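Local coordinates for protein acyl-coenzyme A oxidase 1 (Yarrowia lipolytica, PDB 5Y9D) that oxidises acyl-CoA to trans-2-enoyl-CoA with its FAD cofactor, handing the electrons to oxygen as hydrogen peroxide in peroxisomal fatty acid beta-oxidation, at residues D500-I504 against F521-A525. Residues are numbered along the deposited sequence; the frame is centred on the assembly and turned at random.
Sequences DKSKI and FLVEA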
ATOM      1  N   ASP A 500     -19.113  32.416   6.504  1.00 49.08           N
ATOM      2  CA  ASP A 500     -18.742  33.184   7.699  1.00 50.59           C
ATOM      3  C   ASP A 500     -17.313  33.730   7.769  1.00 50.95           C
ATOM      4  O   ASP A 500     -16.423  33.207   7.130  1.00 53.96           O
ATOM      5  CB  ASP A 500     -19.018  32.345   8.944  1.00 54.84           C
ATOM      6  CG  ASP A 500     -20.389  31.714   8.925  1.00 57.93           C
ATOM      7  OD1 ASP A 500     -21.352  32.394   8.535  1.00 64.15           O
ATOM      8  OD2 ASP A 500     -20.514  30.537   9.298  1.00 59.20           O
ATOM      9  N   LYS A 501     -17.104  34.788   8.556  1.00 51.44           N
ATOM     10  CA  LYS A 501     -15.743  35.288   8.838  1.00 50.39           C
ATOM     11  C   LYS A 501     -15.157  34.453   9.989  1.00 48.93           C
ATOM     12  O   LYS A 501     -15.886  34.049  10.911  1.00 45.45           O
ATOM     13  CB  LYS A 501     -15.764  36.777   9.221  1.00 53.26           C
ATOM     14  CG  LYS A 501     -14.682  37.623   8.549  1.00 56.79           C
ATOM     15  CD  LYS A 501     -15.292  38.830   7.809  1.00 63.30           C
ATOM     16  CE  LYS A 501     -14.567  39.182   6.509  1.00 66.03           C
ATOM     17  NZ  LYS A 501     -15.519  39.604   5.437  1.00 68.22           N
ATOM     18  N   SER A 502     -13.859  34.183   9.963  1.00 46.31           N
ATOM     19  CA  SER A 502     -13.320  33.358  11.028  1.00 50.25           C
ATOM     20  C   SER A 502     -13.447  34.089  12.369  1.00 51.27           C
ATOM     21  O   SER A 502     -13.341  35.318  12.466  1.00 46.34           O
ATOM     22  CB  SER A 502     -11.884  32.863  10.762  1.00 53.37           C
ATOM     23  OG  SER A 502     -10.875  33.773  11.143  1.00 54.64           O
ATOM     24  N   LYS A 503     -13.731  33.308  13.395  1.00 54.08           N
ATOM     25  CA  LYS A 503     -13.843  33.839  14.720  1.00 56.17           C
ATOM     26  C   LYS A 503     -12.455  33.923  15.356  1.00 59.63           C
ATOM     27  O   LYS A 503     -12.343  34.415  16.477  1.00 63.88           O
ATOM     28  CB  LYS A 503     -14.798  32.986  15.552  1.00 54.90           C
ATOM     29  CG  LYS A 503     -16.217  32.992  15.012  1.00 54.33           C
ATOM     30  CD  LYS A 503     -17.180  32.364  16.000  1.00 56.00           C
ATOM     31  CE  LYS A 503     -18.630  32.715  15.665  1.00 56.62           C
ATOM     32  NZ  LYS A 503     -19.534  32.454  16.825  1.00 52.40           N
ATOM     33  N   ILE A 504     -11.403  33.494  14.644  1.00 55.38           N
ATOM     34  CA  ILE A 504     -10.045  33.553  15.200  1.00 57.42           C
ATOM     35  C   ILE A 504      -9.127  34.535  14.459  1.00 57.37           C
ATOM     36  O   ILE A 504      -9.180  34.649  13.248  1.00 53.52           O
ATOM     37  CB  ILE A 504      -9.388  32.135  15.339  1.00 58.76           C
ATOM     38  CG1 ILE A 504      -8.447  31.778  14.179  1.00 57.40           C
ATOM     39  CG2 ILE A 504     -10.436  31.041  15.540  1.00 59.80           C
ATOM     40  CD1 ILE A 504      -6.969  31.965  14.488  1.00 58.70           C
ATOM     41  N   PHE A 521     -12.675  25.574  19.126  1.00 40.58           N
ATOM     42  CA  PHE A 521     -11.554  26.233  18.505  1.00 39.63           C
ATOM     43  C   PHE A 521     -11.003  25.399  17.345  1.00 38.60           C
ATOM     44  O   PHE A 521     -10.645  25.943  16.296  1.00 34.84           O
ATOM     45  CB  PHE A 521     -10.445  26.526  19.513  1.00 40.02           C
ATOM     46  CG  PHE A 521      -9.217  27.081  18.872  1.00 43.62           C
ATOM     47  CD1 PHE A 521      -9.101  28.440  18.637  1.00 44.25           C
ATOM     48  CD2 PHE A 521      -8.218  26.229  18.410  1.00 43.38           C
ATOM     49  CE1 PHE A 521      -7.983  28.940  17.995  1.00 46.19           C
ATOM     50  CE2 PHE A 521      -7.105  26.720  17.764  1.00 43.84           C
ATOM     51  CZ  PHE A 521      -6.987  28.081  17.556  1.00 46.41           C
ATOM     52  N   LEU A 522     -10.921  24.086  17.543  1.00 39.25           N
ATOM     53  CA  LEU A 522     -10.340  23.195  16.539  1.00 39.10           C
ATOM     54  C   LEU A 522     -11.239  23.225  15.329  1.00 35.79           C
ATOM     55  O   LEU A 522     -10.779  23.459  14.209  1.00 33.91           O
ATOM     56  CB  LEU A 522     -10.175  21.771  17.085  1.00 38.89           C
ATOM     57  CG  LEU A 522      -9.182  21.725  18.249  1.00 39.47           C
ATOM     58  CD1 LEU A 522      -9.219  20.410  19.006  1.00 37.97           C
ATOM     59  CD2 LEU A 522      -7.786  22.054  17.763  1.00 42.36           C
ATOM     60  N   VAL A 523     -12.529  23.062  15.577  1.00 36.82           N
ATOM     61  CA  VAL A 523     -13.518  23.116  14.498  1.00 39.59           C
ATOM     62  C   VAL A 523     -13.326  24.394  13.683  1.00 37.54           C
ATOM     63  O   VAL A 523     -13.058  24.349  12.482  1.00 36.89           O
ATOM     64  CB  VAL A 523     -14.959  23.034  15.039  1.00 39.63           C
ATOM     65  CG1 VAL A 523     -15.974  23.365  13.958  1.00 41.27           C
ATOM     66  CG2 VAL A 523     -15.241  21.643  15.591  1.00 41.49           C
ATOM     67  N   GLU A 524     -13.414  25.518  14.380  1.00 39.00           N
ATOM     68  CA  GLU A 524     -13.280  26.839  13.801  1.00 37.20           C
ATOM     69  C   GLU A 524     -11.943  26.972  13.098  1.00 35.89           C
ATOM     70  O   GLU A 524     -11.856  27.603  12.047  1.00 33.37           O
ATOM     71  CB  GLU A 524     -13.442  27.907  14.897  1.00 40.25           C
ATOM     72  CG  GLU A 524     -13.380  29.353  14.403  1.00 46.01           C
ATOM     73  CD  GLU A 524     -14.402  29.645  13.317  1.00 50.97           C
ATOM     74  OE1 GLU A 524     -15.473  29.005  13.368  1.00 61.07           O
ATOM     75  OE2 GLU A 524     -14.148  30.489  12.417  1.00 52.78           O
ATOM     76  N   ALA A 525     -10.894  26.359  13.649  1.00 34.97           N
ATOM     77  CA  ALA A 525      -9.591  26.429  12.994  1.00 34.27           C
ATOM     78  C   ALA A 525      -9.656  25.712  11.671  1.00 33.61           C
ATOM     79  O   ALA A 525      -9.098  26.177  10.655  1.00 29.75           O
ATOM     80  CB  ALA A 525      -8.505  25.834  13.858  1.00 36.11           C
TER
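Glu524 reaches out from helix 519-544, in the C-terminal helical part of the acyl-CoA oxidase fold, to hold Lys503 in the loop that follows helix 467-486. OE2 of Glu524 accepts a hydrogen bond from the backbone N of Lys503, 3.0 Å away and nearly straight at 165°, although the N-H meets the oxygen from above the carboxylate plane. CG stands anti to the backbone N (chi1 -178°) and the chain then bends at chi2 (56°), which swings the carboxylate onto the loop backbone. There OE2 also lies 3.3 Å from CA of Ser502. Just beside it is the apolar part of the contact: the Ile504 and Glu524 side chains run antiparallel to each other, CG2 of Ile504 lying 3.6 Å from CG of Glu524 and, more loosely, 4.1 Å from CE1 of the Phe521 ring, which it meets obliquely. With an alanine here instead of Glu524, the Lys503 amide would probably lose this acceptor and a gap would open beside CG2 of Ile504 where CG had packed. The solvent side is looser. Lys503 lays its CB 4.0 Å from CD of Glu524, but the rest of its extended chain turns from the helix, leaving NZ 6.4 Å from OE1 of Glu524, too far for a salt bridge. Arg531, further along the same helix, makes a long, weak ion pair with OE2 of Glu524. Within the loop, OG of Ser502 gives a weak hydrogen bond of 2.8 Å to the carbonyl O of Ile504.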